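Local atomic coordinates of ORF 37 (Human herpesvirus 8 type M, PDB entry 3FHD), a protein that cuts double-stranded and single-stranded DNA as an endonuclease and exonuclease, and helps process branched viral DNA intermediates into mature, packaged unit-length genomes. Residues A[30-35]-A[55-60]; A[275-278]-A[283-286]; A[367-372]-A[430-435]. All blocks are in the same frame, centred on the assembly; numbering follows the deposited sequence.

Contact 1 of 3, residues A[30-35]-A[55-60]; sequences ADLFSE and ASLSFS
Rotation about the first side-chain bond aims Ser-56 and Leu-57 at Ala-30. In Ser-56 the OG stands between its own backbone N and carbonyl carbon (chi1 79°), facing the main chain of Ala-30, whereas Leu-57 holds CG anti to its carbonyl carbon (chi1 -61°), and from there its CD2 branch extends to Ala-30 and Leu-32. The amide of Ala-30 then donates to Ser-56 OG at 3.1 Å, a noticeably bent bond with 143° at the hydrogen. That oxygen works twice, since it is also hydrogen-bonded to the carbonyl of Val-53, one turn back near the end of helix 47-55; the serine thus ties the incoming chain to a helix terminus. Beside the polar link lies a small apolar patch. The methyl CB of Ala-30 rests on Leu-57 CD2 at 3.5 Å, and the same leucine methyl is met by Leu-32 CD2 at 3.8 Å, the two leucine side chains slanting across one another. One branch of Leu-57 therefore serves both residues, while Asp-31 between them turns away. Its carboxylate folds back instead, OD1 accepting from the N of Phe-33 at 2.9 Å in an Asx turn, and a type I beta turn from Asp-31 to Ser-34, with Leu-32 at its second position, bends the chain within the contact. The pattern is a loop clamped onto a helix-to-helix junction: Ser-58 N-caps helix 59-64 directly after the contact residues. Helix 83-100 backs both partners, with Leu-32 against Tyr-88 and Lys-95, and Leu-57 against Leu-92 and Val-96.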
ATOM      1  N   ALA A  30     -19.891  16.281  10.820  1.00 47.84           N
ATOM      2  CA  ALA A  30     -19.830  15.617  12.110  1.00 45.80           C
ATOM      3  C   ALA A  30     -18.841  16.369  12.970  1.00 44.13           C
ATOM      4  O   ALA A  30     -17.961  17.071  12.467  1.00 43.69           O
ATOM      5  CB  ALA A  30     -19.407  14.159  11.961  1.00 46.03           C
ATOM      6  N   ASP A  31     -18.994  16.227  14.274  1.00 42.08           N
ATOM      7  CA  ASP A  31     -18.133  16.936  15.181  1.00 40.05           C
ATOM      8  C   ASP A  31     -17.306  15.923  15.959  1.00 38.18           C
ATOM      9  O   ASP A  31     -17.840  15.214  16.812  1.00 37.75           O
ATOM     10  CB  ASP A  31     -18.979  17.822  16.107  1.00 40.35           C
ATOM     11  CG  ASP A  31     -18.147  18.830  16.902  1.00 40.49           C
ATOM     12  OD1 ASP A  31     -16.909  18.881  16.738  1.00 39.60           O
ATOM     13  OD2 ASP A  31     -18.748  19.578  17.705  1.00 41.54           O
ATOM     14  N   LEU A  32     -16.003  15.861  15.667  1.00 35.69           N
ATOM     15  CA  LEU A  32     -15.099  15.034  16.470  1.00 33.69           C
ATOM     16  C   LEU A  32     -15.092  15.490  17.924  1.00 32.50           C
ATOM     17  O   LEU A  32     -14.717  14.740  18.809  1.00 32.07           O
ATOM     18  CB  LEU A  32     -13.661  15.026  15.905  1.00 33.57           C
ATOM     19  CG  LEU A  32     -13.321  14.117  14.709  1.00 33.29           C
ATOM     20  CD1 LEU A  32     -11.848  14.232  14.309  1.00 33.57           C
ATOM     21  CD2 LEU A  32     -13.712  12.673  14.974  1.00 31.84           C
ATOM     22  N   PHE A  33     -15.505  16.729  18.161  1.00 32.07           N
ATOM     23  CA  PHE A  33     -15.531  17.289  19.510  1.00 31.55           C
ATOM     24  C   PHE A  33     -16.908  17.216  20.159  1.00 31.72           C
ATOM     25  O   PHE A  33     -17.053  17.471  21.356  1.00 31.85           O
ATOM     26  CB  PHE A  33     -14.936  18.707  19.511  1.00 31.46           C
ATOM     27  CG  PHE A  33     -13.480  18.726  19.140  1.00 30.91           C
ATOM     28  CD1 PHE A  33     -12.520  18.342  20.061  1.00 31.52           C
ATOM     29  CD2 PHE A  33     -13.079  19.077  17.854  1.00 30.76           C
ATOM     30  CE1 PHE A  33     -11.160  18.327  19.714  1.00 32.87           C
ATOM     31  CE2 PHE A  33     -11.731  19.072  17.488  1.00 30.77           C
ATOM     32  CZ  PHE A  33     -10.767  18.698  18.420  1.00 31.46           C
ATOM     33  N   SER A  34     -17.915  16.844  19.376  1.00 31.59           N
ATOM     34  CA  SER A  34     -19.264  16.674  19.911  1.00 31.73           C
ATOM     35  C   SER A  34     -19.310  15.406  20.750  1.00 31.17           C
ATOM     36  O   SER A  34     -18.647  14.427  20.433  1.00 31.13           O
ATOM     37  CB  SER A  34     -20.289  16.571  18.784  1.00 31.47           C
ATOM     38  OG  SER A  34     -21.558  16.199  19.307  1.00 34.46           O
ATOM     39  N   GLU A  35     -20.102  15.417  21.813  1.00 31.20           N
ATOM     40  CA  GLU A  35     -20.269  14.210  22.633  1.00 30.71           C
ATOM     41  C   GLU A  35     -21.394  13.287  22.120  1.00 30.06           C
ATOM     42  O   GLU A  35     -21.555  12.174  22.632  1.00 30.06           O
ATOM     43  CB  GLU A  35     -20.458  14.565  24.118  1.00 31.10           C
ATOM     44  N   ALA A  55     -16.596  11.304   5.743  1.00 23.77           N
ATOM     45  CA  ALA A  55     -15.460  12.021   5.124  1.00 24.25           C
ATOM     46  C   ALA A  55     -15.062  13.229   5.976  1.00 23.92           C
ATOM     47  O   ALA A  55     -13.906  13.621   5.984  1.00 24.11           O
ATOM     48  CB  ALA A  55     -15.785  12.461   3.667  1.00 23.79           C
ATOM     49  N   SER A  56     -16.019  13.791   6.720  1.00 21.68           N
ATOM     50  CA  SER A  56     -15.717  14.915   7.616  1.00 21.77           C
ATOM     51  C   SER A  56     -14.931  14.605   8.900  1.00 20.91           C
ATOM     52  O   SER A  56     -14.694  15.514   9.712  1.00 21.76           O
ATOM     53  CB  SER A  56     -16.986  15.685   7.976  1.00 21.96           C
ATOM     54  OG  SER A  56     -17.735  15.008   8.982  1.00 23.87           O
ATOM     55  N   LEU A  57     -14.560  13.344   9.097  1.00 18.56           N
ATOM     56  CA  LEU A  57     -13.821  12.932  10.296  1.00 17.71           C
ATOM     57  C   LEU A  57     -12.306  12.856  10.008  1.00 16.22           C
ATOM     58  O   LEU A  57     -11.579  12.164  10.696  1.00 16.62           O
ATOM     59  CB  LEU A  57     -14.366  11.597  10.805  1.00 16.52           C
ATOM     60  CG  LEU A  57     -15.867  11.596  11.222  1.00 18.29           C
ATOM     61  CD1 LEU A  57     -16.223  10.281  11.904  1.00 18.26           C
ATOM     62  CD2 LEU A  57     -16.198  12.755  12.127  1.00 17.74           C
ATOM     63  N   SER A  58     -11.867  13.568   8.974  1.00 15.71           N
ATOM     64  CA  SER A  58     -10.467  13.574   8.506  1.00 15.50           C
ATOM     65  C   SER A  58      -9.524  14.393   9.419  1.00 15.54           C
ATOM     66  O   SER A  58      -9.967  15.268  10.148  1.00 16.09           O
ATOM     67  CB  SER A  58     -10.445  14.165   7.084  1.00 16.00           C
ATOM     68  OG  SER A  58     -10.758  15.546   7.134  1.00 18.42           O
ATOM     69  N   PHE A  59      -8.227  14.150   9.323  1.00 15.03           N
ATOM     70  CA  PHE A  59      -7.217  14.960  10.019  1.00 15.08           C
ATOM     71  C   PHE A  59      -7.350  16.452   9.604  1.00 15.33           C
ATOM     72  O   PHE A  59      -7.217  17.330  10.435  1.00 14.79           O
ATOM     73  CB  PHE A  59      -5.832  14.429   9.633  1.00 15.46           C
ATOM     74  CG  PHE A  59      -4.654  14.957  10.504  1.00 15.87           C
ATOM     75  CD1 PHE A  59      -4.748  15.058  11.880  1.00 15.33           C
ATOM     76  CD2 PHE A  59      -3.427  15.242   9.912  1.00 19.67           C
ATOM     77  CE1 PHE A  59      -3.659  15.535  12.667  1.00 19.15           C
ATOM     78  CE2 PHE A  59      -2.308  15.701  10.715  1.00 18.21           C
ATOM     79  CZ  PHE A  59      -2.437  15.808  12.079  1.00 17.15           C
ATOM     80  N   SER A  60      -7.597  16.719   8.324  1.00 16.15           N
ATOM     81  CA  SER A  60      -7.715  18.105   7.827  1.00 17.39           C
ATOM     82  C   SER A  60      -8.862  18.848   8.514  1.00 18.47           C
ATOM     83  O   SER A  60      -8.672  19.978   8.996  1.00 18.54           O
ATOM     84  CB  SER A  60      -7.838  18.132   6.291  1.00 18.39           C
ATOM     85  OG  SER A  60      -6.698  17.510   5.674  1.00 20.57           O
TER

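Contact 2 of 3, residues A[275-278]-A[283-286]; sequences FAKM and IYAA
Lys-277 and Tyr-284 have the nearest alpha carbons, 5.9 Å apart, where the loop 275-278 runs past the first turn of helix 282-292. The loop is kinked at Lys-277, the centre of an inverse gamma turn closed by a weak bond from Met-278 N to Ala-276 O. This kink presents backbone as well as side chain to the tyrosine: Lys-277 CA sits over the middle of the Tyr-284 ring, 3.6 Å from its centroid and 7° off the normal, a CH-pi contact. CB of the lysine lies over that face too, and CG comes within 3.5 Å of Tyr-284 CE1. At the ring edge, Met-278 O approaches Tyr-284 CD2 at 3.4 Å. With CG anti to the backbone N (chi1 180°), Tyr-284 reaches outward from its helix to the loop. The Phe-275 side chain crosses that of Tyr-284 at about a right angle, its CE1 3.7 Å from Tyr-284 CD1, yet the ring planes, 19° apart, are slid until they barely overlap. Phe-275 CD2 meets Ile-283 CG2 at 3.7 Å. The result is a loop folded back on the first turn of the helix it leads into, by an inverse gamma turn and a CH-pi contact, Asp-281 accepting from the amides of Ala-276 and Tyr-284.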
ATOM      1  N   PHE A 275      -7.843 -10.779 -22.774  1.00 18.44           N
ATOM      2  CA  PHE A 275      -8.288 -11.285 -24.092  1.00 18.46           C
ATOM      3  C   PHE A 275      -9.453 -12.255 -23.956  1.00 18.19           C
ATOM      4  O   PHE A 275      -9.740 -12.758 -22.868  1.00 17.35           O
ATOM      5  CB  PHE A 275      -7.142 -11.972 -24.853  1.00 18.53           C
ATOM      6  CG  PHE A 275      -6.610 -13.210 -24.171  1.00 19.37           C
ATOM      7  CD1 PHE A 275      -7.123 -14.468 -24.475  1.00 20.54           C
ATOM      8  CD2 PHE A 275      -5.575 -13.116 -23.243  1.00 19.75           C
ATOM      9  CE1 PHE A 275      -6.644 -15.617 -23.834  1.00 19.94           C
ATOM     10  CE2 PHE A 275      -5.076 -14.259 -22.613  1.00 19.47           C
ATOM     11  CZ  PHE A 275      -5.622 -15.504 -22.903  1.00 19.18           C
ATOM     12  N   ALA A 276     -10.129 -12.507 -25.079  1.00 17.67           N
ATOM     13  CA  ALA A 276     -11.091 -13.593 -25.141  1.00 18.65           C
ATOM     14  C   ALA A 276     -10.563 -14.623 -26.122  1.00 18.52           C
ATOM     15  O   ALA A 276      -9.787 -14.296 -27.051  1.00 18.10           O
ATOM     16  CB  ALA A 276     -12.471 -13.104 -25.568  1.00 19.05           C
ATOM     17  N   LYS A 277     -10.947 -15.872 -25.900  1.00 18.72           N
ATOM     18  CA  LYS A 277     -10.520 -16.950 -26.789  1.00 19.93           C
ATOM     19  C   LYS A 277     -11.323 -16.907 -28.103  1.00 20.05           C
ATOM     20  O   LYS A 277     -11.958 -17.885 -28.484  1.00 21.06           O
ATOM     21  CB  LYS A 277     -10.558 -18.303 -26.051  1.00 18.97           C
ATOM     22  CG  LYS A 277      -9.641 -18.281 -24.798  1.00 20.20           C
ATOM     23  CD  LYS A 277      -9.843 -19.452 -23.843  1.00 21.08           C
ATOM     24  CE  LYS A 277      -9.383 -20.757 -24.477  1.00 20.88           C
ATOM     25  NZ  LYS A 277      -9.357 -21.848 -23.457  1.00 20.89           N
ATOM     26  N   MET A 278     -11.275 -15.758 -28.796  1.00 20.57           N
ATOM     27  CA  MET A 278     -11.977 -15.557 -30.093  1.00 20.42           C
ATOM     28  C   MET A 278     -11.031 -15.726 -31.272  1.00 20.20           C
ATOM     29  O   MET A 278      -9.827 -15.447 -31.185  1.00 19.54           O
ATOM     30  CB  MET A 278     -12.565 -14.134 -30.249  1.00 21.19           C
ATOM     31  CG  MET A 278     -13.268 -13.510 -29.049  1.00 23.30           C
ATOM     32  SD  MET A 278     -15.019 -13.901 -28.856  1.00 29.66           S
ATOM     33  CE  MET A 278     -15.733 -12.969 -30.219  1.00 25.14           C
ATOM     34  N   ILE A 283      -3.956 -11.075 -29.106  1.00 21.13           N
ATOM     35  CA  ILE A 283      -3.393 -11.410 -27.796  1.00 20.34           C
ATOM     36  C   ILE A 283      -3.571 -12.923 -27.569  1.00 20.00           C
ATOM     37  O   ILE A 283      -2.639 -13.595 -27.125  1.00 19.55           O
ATOM     38  CB  ILE A 283      -4.065 -10.601 -26.636  1.00 20.15           C
ATOM     39  CG1 ILE A 283      -4.006  -9.092 -26.904  1.00 19.24           C
ATOM     40  CG2 ILE A 283      -3.443 -10.955 -25.278  1.00 19.86           C
ATOM     41  CD1 ILE A 283      -4.630  -8.260 -25.792  1.00 20.76           C
ATOM     42  N   TYR A 284      -4.757 -13.444 -27.916  1.00 19.89           N
ATOM     43  CA  TYR A 284      -5.062 -14.882 -27.792  1.00 19.44           C
ATOM     44  C   TYR A 284      -4.079 -15.714 -28.613  1.00 19.70           C
ATOM     45  O   TYR A 284      -3.568 -16.745 -28.151  1.00 20.38           O
ATOM     46  CB  TYR A 284      -6.512 -15.168 -28.220  1.00 19.34           C
ATOM     47  CG  TYR A 284      -6.935 -16.625 -28.143  1.00 18.71           C
ATOM     48  CD1 TYR A 284      -6.574 -17.429 -27.059  1.00 18.36           C
ATOM     49  CD2 TYR A 284      -7.705 -17.201 -29.165  1.00 18.45           C
ATOM     50  CE1 TYR A 284      -6.967 -18.775 -26.995  1.00 19.07           C
ATOM     51  CE2 TYR A 284      -8.097 -18.532 -29.113  1.00 18.75           C
ATOM     52  CZ  TYR A 284      -7.732 -19.309 -28.018  1.00 18.51           C
ATOM     53  OH  TYR A 284      -8.115 -20.622 -27.956  1.00 19.10           O
ATOM     54  N   ALA A 285      -3.801 -15.253 -29.829  1.00 19.31           N
ATOM     55  CA  ALA A 285      -2.832 -15.923 -30.695  1.00 19.33           C
ATOM     56  C   ALA A 285      -1.490 -16.103 -29.977  1.00 18.58           C
ATOM     57  O   ALA A 285      -0.971 -17.217 -29.916  1.00 18.87           O
ATOM     58  CB  ALA A 285      -2.658 -15.165 -32.016  1.00 18.77           C
ATOM     59  N   ALA A 286      -0.960 -15.012 -29.420  1.00 18.07           N
ATOM     60  CA  ALA A 286       0.293 -15.029 -28.675  1.00 17.19           C
ATOM     61  C   ALA A 286       0.208 -15.867 -27.395  1.00 17.45           C
ATOM     62  O   ALA A 286       1.158 -16.567 -27.045  1.00 16.92           O
ATOM     63  CB  ALA A 286       0.722 -13.623 -28.364  1.00 16.56           C
TER

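Contact 3 of 3, residues A[367-372]-A[430-435]; sequences LTDPQD and FFRKRG
An N-cap aspartate doubling as a salt-bridge partner joins two parts of the mixed sheet's surroundings in this PD-(D/E)XK nuclease: the segment that follows strand 362-367, which runs into the weakly bonded helix 370-373, and strand 423-432. Asp-369 is the cap, and Arg-432, on that second strand, reaches it. The alpha carbons of the two residues are 10.1 Å apart, so the arginine must span the gap with its length. Its CG lies between the backbone N and the carbonyl carbon (chi1 75°), and the chain then runs extended from CG to NE, carrying the guanidinium to the carboxylate. There NH2 donates to Asp-369 OD1 at 2.8 Å on the syn side. Neither flat group lies in the plane of the other; carboxylate and guanidinium are turned 48° apart, and a single nitrogen makes the bridge. OD1 takes a second bond, the capping one from Gln-371 N. Pro-370, between Asp-369 and Gln-371 in sequence, brings CD to 4.0 Å from Arg-432 NH2. The charges extend further: Asp-369 OD2 pairs with Lys-277, and Arg-432 NH1 with Asp-438, while its bond to the carbonyl of Lys-433 is weak. Enclosed by two positive side chains and the start of a helix, the carboxylate of this buried aspartate would probably stay ionised. Gln-371 N and Arg-432 NH2 approach OD1 from opposite faces of the carboxylate plane, the amide at 2.9 Å with a nearly straight 167°.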
ATOM      1  N   LEU A 367      -0.463 -20.450 -15.842  1.00 18.35           N
ATOM      2  CA  LEU A 367      -1.452 -21.230 -15.109  1.00 18.59           C
ATOM      3  C   LEU A 367      -2.170 -22.214 -16.022  1.00 18.91           C
ATOM      4  O   LEU A 367      -2.278 -21.966 -17.225  1.00 18.92           O
ATOM      5  CB  LEU A 367      -2.449 -20.310 -14.390  1.00 18.70           C
ATOM      6  CG  LEU A 367      -1.816 -19.214 -13.505  1.00 18.14           C
ATOM      7  CD1 LEU A 367      -2.819 -18.125 -13.137  1.00 19.77           C
ATOM      8  CD2 LEU A 367      -1.179 -19.834 -12.253  1.00 18.67           C
ATOM      9  N   THR A 368      -2.654 -23.328 -15.456  1.00 19.07           N
ATOM     10  CA  THR A 368      -3.539 -24.208 -16.194  1.00 19.34           C
ATOM     11  C   THR A 368      -4.840 -23.513 -16.592  1.00 19.35           C
ATOM     12  O   THR A 368      -5.375 -22.665 -15.871  1.00 19.01           O
ATOM     13  CB  THR A 368      -3.873 -25.536 -15.443  1.00 20.12           C
ATOM     14  OG1 THR A 368      -4.456 -25.242 -14.165  1.00 19.09           O
ATOM     15  CG2 THR A 368      -2.625 -26.396 -15.281  1.00 20.08           C
ATOM     16  N   ASP A 369      -5.329 -23.894 -17.759  1.00 18.77           N
ATOM     17  CA  ASP A 369      -6.542 -23.345 -18.321  1.00 19.21           C
ATOM     18  C   ASP A 369      -7.736 -24.161 -17.797  1.00 19.89           C
ATOM     19  O   ASP A 369      -7.809 -25.359 -18.051  1.00 19.04           O
ATOM     20  CB  ASP A 369      -6.429 -23.402 -19.842  1.00 18.71           C
ATOM     21  CG  ASP A 369      -7.565 -22.721 -20.549  1.00 18.73           C
ATOM     22  OD1 ASP A 369      -8.686 -22.612 -19.998  1.00 18.55           O
ATOM     23  OD2 ASP A 369      -7.333 -22.283 -21.687  1.00 18.94           O
ATOM     24  N   PRO A 370      -8.684 -23.508 -17.066  1.00 20.65           N
ATOM     25  CA  PRO A 370      -9.838 -24.257 -16.541  1.00 21.23           C
ATOM     26  C   PRO A 370     -10.804 -24.818 -17.614  1.00 22.37           C
ATOM     27  O   PRO A 370     -11.736 -25.566 -17.277  1.00 21.78           O
ATOM     28  CB  PRO A 370     -10.542 -23.248 -15.623  1.00 21.60           C
ATOM     29  CG  PRO A 370     -10.137 -21.891 -16.167  1.00 20.95           C
ATOM     30  CD  PRO A 370      -8.738 -22.075 -16.714  1.00 19.92           C
ATOM     31  N   GLN A 371     -10.595 -24.487 -18.887  1.00 23.33           N
ATOM     32  CA  GLN A 371     -11.425 -25.103 -19.931  1.00 25.10           C
ATOM     33  C   GLN A 371     -10.991 -26.547 -20.171  1.00 25.83           C
ATOM     34  O   GLN A 371     -11.770 -27.386 -20.655  1.00 25.92           O
ATOM     35  CB  GLN A 371     -11.427 -24.291 -21.224  1.00 24.81           C
ATOM     36  CG  GLN A 371     -12.580 -24.651 -22.158  1.00 27.14           C
ATOM     37  CD  GLN A 371     -12.698 -23.703 -23.320  1.00 29.23           C
ATOM     38  OE1 GLN A 371     -12.315 -22.535 -23.220  1.00 32.77           O
ATOM     39  NE2 GLN A 371     -13.223 -24.191 -24.432  1.00 29.64           N
ATOM     40  N   ASP A 372      -9.740 -26.830 -19.817  1.00 27.04           N
ATOM     41  CA  ASP A 372      -9.195 -28.180 -19.884  1.00 28.19           C
ATOM     42  C   ASP A 372      -9.621 -28.980 -18.641  1.00 28.63           C
ATOM     43  O   ASP A 372     -10.106 -30.110 -18.752  1.00 28.39           O
ATOM     44  CB  ASP A 372      -7.661 -28.130 -19.983  1.00 28.47           C
ATOM     45  CG  ASP A 372      -7.156 -27.485 -21.289  1.00 30.26           C
ATOM     46  OD1 ASP A 372      -7.951 -27.290 -22.246  1.00 31.53           O
ATOM     47  OD2 ASP A 372      -5.933 -27.184 -21.359  1.00 31.75           O
ATOM     48  N   PHE A 430      -2.391 -11.478 -14.963  1.00 16.58           N
ATOM     49  CA  PHE A 430      -2.904 -11.324 -16.327  1.00 16.99           C
ATOM     50  C   PHE A 430      -4.116 -12.210 -16.410  1.00 16.26           C
ATOM     51  O   PHE A 430      -4.173 -13.266 -15.728  1.00 16.26           O
ATOM     52  CB  PHE A 430      -1.876 -11.773 -17.365  1.00 17.36           C
ATOM     53  CG  PHE A 430      -0.636 -10.915 -17.420  1.00 19.21           C
ATOM     54  CD1 PHE A 430      -0.511  -9.903 -18.370  1.00 19.34           C
ATOM     55  CD2 PHE A 430       0.418 -11.127 -16.528  1.00 18.24           C
ATOM     56  CE1 PHE A 430       0.617  -9.106 -18.425  1.00 18.94           C
ATOM     57  CE2 PHE A 430       1.570 -10.340 -16.588  1.00 19.91           C
ATOM     58  CZ  PHE A 430       1.667  -9.320 -17.530  1.00 19.54           C
ATOM     59  N   PHE A 431      -5.092 -11.785 -17.207  1.00 16.16           N
ATOM     60  CA  PHE A 431      -6.430 -12.389 -17.179  1.00 16.39           C
ATOM     61  C   PHE A 431      -7.020 -12.591 -18.575  1.00 16.28           C
ATOM     62  O   PHE A 431      -6.548 -11.998 -19.556  1.00 15.41           O
ATOM     63  CB  PHE A 431      -7.407 -11.551 -16.322  1.00 17.04           C
ATOM     64  CG  PHE A 431      -7.056 -11.496 -14.859  1.00 17.08           C
ATOM     65  CD1 PHE A 431      -7.602 -12.407 -13.956  1.00 18.23           C
ATOM     66  CD2 PHE A 431      -6.188 -10.522 -14.378  1.00 19.21           C
ATOM     67  CE1 PHE A 431      -7.285 -12.355 -12.590  1.00 19.15           C
ATOM     68  CE2 PHE A 431      -5.859 -10.476 -13.006  1.00 21.04           C
ATOM     69  CZ  PHE A 431      -6.410 -11.416 -12.123  1.00 20.02           C
ATOM     70  N   ARG A 432      -8.048 -13.439 -18.633  1.00 16.63           N
ATOM     71  CA  ARG A 432      -8.875 -13.613 -19.818  1.00 16.07           C
ATOM     72  C   ARG A 432     -10.381 -13.607 -19.503  1.00 17.02           C
ATOM     73  O   ARG A 432     -10.813 -13.942 -18.387  1.00 16.36           O
ATOM     74  CB  ARG A 432      -8.466 -14.865 -20.615  1.00 15.57           C
ATOM     75  CG  ARG A 432      -8.900 -16.206 -20.006  1.00 14.70           C
ATOM     76  CD  ARG A 432      -8.626 -17.353 -20.989  1.00 15.55           C
ATOM     77  NE  ARG A 432      -8.992 -18.676 -20.447  1.00 13.49           N
ATOM     78  CZ  ARG A 432     -10.235 -19.147 -20.359  1.00 15.88           C
ATOM     79  NH1 ARG A 432     -11.276 -18.411 -20.743  1.00 14.78           N
ATOM     80  NH2 ARG A 432     -10.448 -20.380 -19.884  1.00 14.61           N
ATOM     81  N   LYS A 433     -11.171 -13.186 -20.490  1.00 17.78           N
ATOM     82  CA  LYS A 433     -12.615 -13.281 -20.398  1.00 18.83           C
ATOM     83  C   LYS A 433     -13.072 -14.741 -20.307  1.00 18.42           C
ATOM     84  O   LYS A 433     -12.463 -15.651 -20.899  1.00 18.36           O
ATOM     85  CB  LYS A 433     -13.284 -12.598 -21.598  1.00 19.42           C
ATOM     86  CG  LYS A 433     -13.101 -11.063 -21.688  1.00 23.99           C
ATOM     87  CD  LYS A 433     -13.580 -10.341 -20.395  1.00 26.63           C
ATOM     88  CE  LYS A 433     -13.682  -8.813 -20.600  1.00 27.72           C
ATOM     89  NZ  LYS A 433     -14.062  -8.093 -19.329  1.00 29.97           N
ATOM     90  N   ARG A 434     -14.151 -14.952 -19.559  1.00 18.32           N
ATOM     91  CA  ARG A 434     -14.870 -16.226 -19.576  1.00 18.01           C
ATOM     92  C   ARG A 434     -15.627 -16.394 -20.879  1.00 17.79           C
ATOM     93  O   ARG A 434     -16.174 -15.431 -21.422  1.00 18.57           O
ATOM     94  CB  ARG A 434     -15.849 -16.315 -18.416  1.00 18.02           C
ATOM     95  CG  ARG A 434     -15.189 -16.433 -17.111  1.00 20.07           C
ATOM     96  CD  ARG A 434     -16.264 -16.469 -16.045  1.00 23.03           C
ATOM     97  NE  ARG A 434     -15.696 -16.307 -14.714  1.00 25.48           N
ATOM     98  CZ  ARG A 434     -15.590 -17.302 -13.839  1.00 27.68           C
ATOM     99  NH1 ARG A 434     -16.028 -18.524 -14.175  1.00 28.33           N
ATOM    100  NH2 ARG A 434     -15.061 -17.078 -12.639  1.00 26.92           N
ATOM    101  N   GLY A 435     -15.627 -17.615 -21.399  1.00 17.45           N
ATOM    102  CA  GLY A 435     -16.282 -17.903 -22.660  1.00 17.02           C
ATOM    103  C   GLY A 435     -17.435 -18.842 -22.430  1.00 16.82           C
ATOM    104  O   GLY A 435     -17.652 -19.326 -21.306  1.00 15.18           O
TER

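Along the chain the three contacts follow in series, each closing before the next opens. Contact 1 belongs to the N-terminal helices, on the opposite side of the chain's centre from the others, its centre about 51 Å from that of contact 2 and 47 Å from that of contact 3. Contacts 2 and 3 are neighbours, centres about 11 Å apart, and they touch: Lys-277 connects them, its NZ 2.7 Å from Asp-369 OD2, and Phe-275 O probably accepts from Lys-433 N. The loop after strand 262-269 is thereby tied to the segment after strand 362-367 and to segment 430-435, on strand 423-432. All three contacts lie away from the magnesium site, which includes Asp-243 and Glu-266.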